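Local coordinates for protein SAM-dependent O-methyltransferase (PDB 2HNK) that binds S-adenosyl-L-homocysteine in a Rossmann-like fold and probably transfers methyl groups from S-adenosylmethionine to oxygen atoms of its substrates, at residues C[42-45]-C[46-50]; C[71-74]-C[75-79]. All blocks are in the same frame, centred on the assembly; numbering follows the deposited sequence.

Contacts 1 and 2 are the starts of two helices that lie side by side at the amino-acid end of S-adenosyl-L-homocysteine, their centres about 9 Å apart. Residues 42-45 run past the ligand from its sulfur to its carboxylate before helix 46-59 begins, while helix 73-81 of contact 2 points its first turn at the carboxylate and amino group. The two meet directly: Ile-44 CG1 lies 3.6 Å from Tyr-73 CD1, Ile-44 CD1 packs on Ser-74 CB, and the bare Gly-49 CA comes within 3.5 Å of Cys-77 SG. Contact 1 thus supplies apolar wall, contact 2 part of the polar hold.

Contact 1 of 2, residues C[42-45]-C[46-50]; sequences MQIS and PEEGQ. With SAH (S-adenosyl-L-homocysteine), chain O.
Ser-45 and Gly-49 join where the loop runs into helix 46-59: Gly-49 N donates to Ser-45 O over 2.9 Å, closing the first helical turn. Ser-45 is the N-cap. A chi1 of 47° swings its hydroxyl forward over that turn, where Ser-45 OG accepts from Glu-48 N at 3.2 Å, with an N-H...O angle of 155°. Pro-46 follows in the first turn, where its missing N-H costs no helical bond.

Ile-44 and Glu-48 meet at about a right angle. The Glu-48 chain is fully extended, and its OE2 rests against the branch point, 3.4 Å from Ile-44 CB and equally near CG2. The other arm of Ile-44 leads away from the carboxylate: CD1 settles on the backbone of Gly-49, 3.7 Å from its N, where no side chain intervenes. Toward the ligand, Met-42 CE packs 3.7 Å from SAH C3', and Gln-43 CB lies 3.3 Å from SAH O.

Glu-48 OE1 also comes close to Asp-180 OD1. Gln-50 NE2 bonds to Val-216 O on strand 214-219 of the second subunit. Within the chain, Phe-17 of helix 10-18 touches Pro-46 and Glu-47, and Tyr-73 of helix 73-81 packs on Pro-46.

Contact 2 of 2, residues C[71-74]-C[75-79]; sequences TGYS and SLCFA. With SAH (S-adenosyl-L-homocysteine), chain O.
Gly-72 O takes two donors from the following turn. Leu-76 N comes in to Gly-72 O nearly along the C=O axis at 3.0 Å, the regular helical bond, and Ser-75 OG donates to the same oxygen from well off that line at 2.7 Å, tilted 31° from the carbonyl plane. Rotation of the Ser-75 side chain to a chi1 of 64° brings its hydroxyl back over the turn, and it is also bonded to Trp-105 NE1. Gly-72 is the N-cap; its positive phi of 100° suits glycine.

Ser-74 faces the ligand. Ser-74 N donates to SAH OXT at 3.2 Å, while Ser-74 OG accepts from the SAH amino group N at 3.0 Å. That same hydroxyl is bonded to Glu-66 OE2, a second-shell carboxylate that helps fix its rotation. At its carbonyl, Ser-74 O receives Phe-78 N at 2.9 Å, and the Phe-78 ring folds back with CD1 close to this oxygen.

One turn apart on the same helix, Tyr-73 and Cys-77 form a sulfur-aromatic contact. SG of Cys-77 lies obliquely to the Tyr-73 ring, 4.4 Å from its centroid and nearest to CE1 at 3.6 Å. The phenol OH is held beyond it by Glu-23 OE1.

Helix 73-81 is the helix of the beta-alpha-beta unit between strands 63-67 and 87-92, and its N-terminal end faces the cofactor, as in Rossmann-like methyltransferases. Its first turn would offer partial positive charge to the ligand carboxylate, and Glu-66 behind Ser-74 would probably favour a protonated ligand amino group. Ser-74 thus meets both the carboxylate and the amino group of the ligand, probably a zwitterion, while other groups of the pocket, Gly-68 O and Asp-154 OD2 among them, also bond it.

Contact 1 of 2, residues C[42-45]-C[46-50]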
loop_
_atom_site.group_PDB
_atom_site.type_symbol
_atom_site.label_atom_id
_atom_site.label_comp_id
_atom_site.label_asym_id
_atom_site.label_seq_id
_atom_site.Cartn_x
_atom_site.Cartn_y
_atom_site.Cartn_z
ATOM N N MET C 42 19.298 -10.316 2.354
ATOM C CA MET C 42 18.143 -11.045 1.850
ATOM C C MET C 42 16.868 -10.694 2.624
ATOM O O MET C 42 15.758 -10.989 2.168
ATOM C CB MET C 42 18.408 -12.551 1.904
ATOM C CG MET C 42 17.572 -13.355 0.937
ATOM S SD MET C 42 18.394 -14.818 0.287
ATOM C CE MET C 42 18.383 -15.945 1.669
ATOM N N GLN C 43 17.021 -10.058 3.784
ATOM C CA GLN C 43 15.852 -9.682 4.575
ATOM C C GLN C 43 15.407 -8.223 4.395
ATOM O O GLN C 43 16.220 -7.306 4.161
ATOM C CB GLN C 43 16.025 -10.029 6.059
ATOM C CG GLN C 43 16.927 -9.099 6.839
ATOM C CD GLN C 43 16.418 -8.843 8.241
ATOM O OE1 GLN C 43 15.910 -9.745 8.925
ATOM N NE2 GLN C 43 16.550 -7.603 8.679
ATOM N N ILE C 44 14.096 -8.040 4.534
ATOM C CA ILE C 44 13.430 -6.765 4.330
ATOM C C ILE C 44 13.832 -5.713 5.372
ATOM O O ILE C 44 14.383 -6.042 6.429
ATOM C CB ILE C 44 11.886 -6.964 4.269
ATOM C CG1 ILE C 44 11.316 -7.341 5.635
ATOM C CG2 ILE C 44 11.520 -8.051 3.239
ATOM C CD1 ILE C 44 9.814 -7.378 5.664
ATOM N N SER C 45 13.589 -4.446 5.044
ATOM C CA SER C 45 13.704 -3.349 6.000
ATOM C C SER C 45 12.517 -3.378 6.977
ATOM O O SER C 45 11.472 -3.963 6.663
ATOM C CB SER C 45 13.723 -2.016 5.248
ATOM O OG SER C 45 12.685 -1.965 4.281
ATOM N N PRO C 46 12.679 -2.777 8.171
ATOM C CA PRO C 46 11.539 -2.623 9.080
ATOM C C PRO C 46 10.420 -1.724 8.521
ATOM O O PRO C 46 9.257 -1.925 8.849
ATOM C CB PRO C 46 12.164 -2.019 10.343
ATOM C CG PRO C 46 13.461 -1.471 9.920
ATOM C CD PRO C 46 13.928 -2.265 8.760
ATOM N N GLU C 47 10.789 -0.753 7.690
ATOM C CA GLU C 47 9.846 0.052 6.922
ATOM C C GLU C 47 8.992 -0.828 6.012
ATOM O O GLU C 47 7.770 -0.712 5.994
ATOM C CB GLU C 47 10.581 1.102 6.077
ATOM C CG GLU C 47 11.258 2.243 6.849
ATOM C CD GLU C 47 12.638 1.888 7.392
ATOM O OE1 GLU C 47 13.246 2.761 8.054
ATOM O OE2 GLU C 47 13.115 0.748 7.169
ATOM N N GLU C 48 9.637 -1.700 5.241
ATOM C CA GLU C 48 8.887 -2.624 4.406
ATOM C C GLU C 48 8.002 -3.536 5.258
ATOM O O GLU C 48 6.857 -3.789 4.902
ATOM C CB GLU C 48 9.788 -3.445 3.489
ATOM C CG GLU C 48 8.994 -4.500 2.734
ATOM C CD GLU C 48 9.774 -5.235 1.677
ATOM O OE1 GLU C 48 9.127 -5.969 0.921
ATOM O OE2 GLU C 48 11.007 -5.084 1.587
ATOM N N GLY C 49 8.543 -4.003 6.381
ATOM C CA GLY C 49 7.774 -4.752 7.371
ATOM C C GLY C 49 6.462 -4.079 7.744
ATOM O O GLY C 49 5.399 -4.704 7.690
ATOM N N GLN C 50 6.547 -2.792 8.081
ATOM C CA GLN C 50 5.382 -1.984 8.452
ATOM C C GLN C 50 4.388 -1.815 7.309
ATOM O O GLN C 50 3.165 -1.767 7.530
ATOM C CB GLN C 50 5.816 -0.610 8.980
ATOM C CG GLN C 50 5.941 -0.538 10.478
ATOM C CD GLN C 50 4.635 -0.830 11.176
ATOM O OE1 GLN C 50 4.466 -1.903 11.753
ATOM N NE2 GLN C 50 3.690 0.111 11.112
HETATM N N SAH O . 10.840 -13.119 3.448
HETATM C CA SAH O . 12.228 -13.202 3.997
HETATM C CB SAH O . 13.248 -13.136 2.860
HETATM C CG SAH O . 13.175 -14.313 1.883
HETATM S SD SAH O . 14.823 -14.693 1.251
HETATM C C SAH O . 12.532 -12.155 5.081
HETATM O O SAH O . 13.595 -12.178 5.710
HETATM O OXT SAH O . 11.731 -11.265 5.360
HETATM C "C5'" SAH O . 14.276 -16.081 0.222
HETATM C "C4'" SAH O . 14.068 -17.401 0.958
HETATM O "O4'" SAH O . 13.405 -18.297 0.090
HETATM C "C3'" SAH O . 15.370 -18.066 1.371
HETATM O "O3'" SAH O . 15.306 -18.358 2.747
HETATM C "C2'" SAH O . 15.451 -19.361 0.588
HETATM O "O2'" SAH O . 15.895 -20.417 1.415
HETATM C "C1'" SAH O . 14.008 -19.576 0.143
HETATM N N9 SAH O . 13.878 -20.293 -1.145
HETATM C C8 SAH O . 14.754 -20.327 -2.208
HETATM N N7 SAH O . 14.234 -21.121 -3.176
HETATM C C5 SAH O . 13.036 -21.592 -2.753
HETATM C C6 SAH O . 12.083 -22.434 -3.327
HETATM N N6 SAH O . 12.266 -22.948 -4.537
HETATM N N1 SAH O . 10.933 -22.746 -2.625
HETATM C C2 SAH O . 10.719 -22.223 -1.362
HETATM N N3 SAH O . 11.664 -21.389 -0.797
HETATM C C4 SAH O . 12.804 -21.082 -1.476
#

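Contact 2 of 2, residues C[71-74]-C[75-79]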
loop_
_atom_site.group_PDB
_atom_site.type_symbol
_atom_site.label_atom_id
_atom_site.label_comp_id
_atom_site.label_asym_id
_atom_site.label_seq_id
_atom_site.Cartn_x
_atom_site.Cartn_y
_atom_site.Cartn_z
ATOM N N THR C 71 14.962 -16.066 7.540
ATOM C CA THR C 71 15.029 -16.009 9.009
ATOM C C THR C 71 13.758 -15.438 9.665
ATOM O O THR C 71 13.690 -15.296 10.892
ATOM C CB THR C 71 16.280 -15.256 9.507
ATOM O OG1 THR C 71 16.353 -13.974 8.871
ATOM C CG2 THR C 71 17.547 -16.053 9.204
ATOM N N GLY C 72 12.776 -15.087 8.836
ATOM C CA GLY C 72 11.408 -14.884 9.290
ATOM C C GLY C 72 10.847 -13.495 9.544
ATOM O O GLY C 72 9.730 -13.390 10.060
ATOM N N TYR C 73 11.570 -12.436 9.170
ATOM C CA TYR C 73 11.127 -11.076 9.522
ATOM C C TYR C 73 9.741 -10.736 8.984
ATOM O O TYR C 73 8.891 -10.241 9.728
ATOM C CB TYR C 73 12.144 -9.982 9.121
ATOM C CG TYR C 73 11.854 -8.632 9.776
ATOM C CD1 TYR C 73 10.989 -7.711 9.180
ATOM C CD2 TYR C 73 12.426 -8.289 11.002
ATOM C CE1 TYR C 73 10.711 -6.483 9.784
ATOM C CE2 TYR C 73 12.155 -7.059 11.612
ATOM C CZ TYR C 73 11.296 -6.165 10.995
ATOM O OH TYR C 73 11.022 -4.956 11.593
ATOM N N SER C 74 9.517 -11.000 7.703
ATOM C CA SER C 74 8.262 -10.637 7.067
ATOM C C SER C 74 7.100 -11.448 7.627
ATOM O O SER C 74 6.015 -10.904 7.849
ATOM C CB SER C 74 8.348 -10.765 5.536
ATOM O OG SER C 74 8.624 -12.088 5.116
ATOM N N SER C 75 7.337 -12.738 7.882
ATOM C CA SER C 75 6.311 -13.624 8.463
ATOM C C SER C 75 5.896 -13.130 9.849
ATOM O O SER C 75 4.735 -13.223 10.221
ATOM C CB SER C 75 6.793 -15.087 8.517
ATOM O OG SER C 75 7.906 -15.236 9.378
ATOM N N LEU C 76 6.865 -12.597 10.588
ATOM C CA LEU C 76 6.636 -11.962 11.889
ATOM C C LEU C 76 5.709 -10.754 11.747
ATOM O O LEU C 76 4.819 -10.554 12.571
ATOM C CB LEU C 76 7.979 -11.527 12.466
ATOM C CG LEU C 76 8.447 -11.785 13.896
ATOM C CD1 LEU C 76 8.001 -13.139 14.458
ATOM C CD2 LEU C 76 9.977 -11.632 13.943
ATOM N N CYS C 77 5.901 -9.972 10.681
ATOM C CA CYS C 77 5.040 -8.822 10.399
ATOM C C CYS C 77 3.632 -9.235 9.993
ATOM O O CYS C 77 2.662 -8.682 10.495
ATOM C CB CYS C 77 5.653 -7.922 9.322
ATOM S SG CYS C 77 7.231 -7.259 9.820
ATOM N N PHE C 78 3.527 -10.195 9.076
ATOM C CA PHE C 78 2.234 -10.745 8.691
ATOM C C PHE C 78 1.505 -11.361 9.881
ATOM O O PHE C 78 0.324 -11.087 10.077
ATOM C CB PHE C 78 2.383 -11.805 7.597
ATOM C CG PHE C 78 2.755 -11.249 6.250
ATOM C CD1 PHE C 78 3.922 -11.664 5.613
ATOM C CD2 PHE C 78 1.938 -10.317 5.615
ATOM C CE1 PHE C 78 4.278 -11.158 4.360
ATOM C CE2 PHE C 78 2.287 -9.797 4.366
ATOM C CZ PHE C 78 3.464 -10.229 3.735
ATOM N N ALA C 79 2.212 -12.175 10.670
ATOM C CA ALA C 79 1.606 -12.911 11.782
ATOM C C ALA C 79 1.047 -11.993 12.859
ATOM O O ALA C 79 -0.048 -12.244 13.363
ATOM C CB ALA C 79 2.581 -13.941 12.383
HETATM N N SAH O . 10.840 -13.119 3.448
HETATM C CA SAH O . 12.228 -13.202 3.997
HETATM C CB SAH O . 13.248 -13.136 2.860
HETATM C CG SAH O . 13.175 -14.313 1.883
HETATM S SD SAH O . 14.823 -14.693 1.251
HETATM C C SAH O . 12.532 -12.155 5.081
HETATM O O SAH O . 13.595 -12.178 5.710
HETATM O OXT SAH O . 11.731 -11.265 5.360
HETATM C "C5'" SAH O . 14.276 -16.081 0.222
HETATM C "C4'" SAH O . 14.068 -17.401 0.958
HETATM O "O4'" SAH O . 13.405 -18.297 0.090
HETATM C "C3'" SAH O . 15.370 -18.066 1.371
HETATM O "O3'" SAH O . 15.306 -18.358 2.747
HETATM C "C2'" SAH O . 15.451 -19.361 0.588
HETATM O "O2'" SAH O . 15.895 -20.417 1.415
HETATM C "C1'" SAH O . 14.008 -19.576 0.143
HETATM N N9 SAH O . 13.878 -20.293 -1.145
HETATM C C8 SAH O . 14.754 -20.327 -2.208
HETATM N N7 SAH O . 14.234 -21.121 -3.176
HETATM C C5 SAH O . 13.036 -21.592 -2.753
HETATM C C6 SAH O . 12.083 -22.434 -3.327
HETATM N N6 SAH O . 12.266 -22.948 -4.537
HETATM N N1 SAH O . 10.933 -22.746 -2.625
HETATM C C2 SAH O . 10.719 -22.223 -1.362
HETATM N N3 SAH O . 11.664 -21.389 -0.797
HETATM C C4 SAH O . 12.804 -21.082 -1.476
#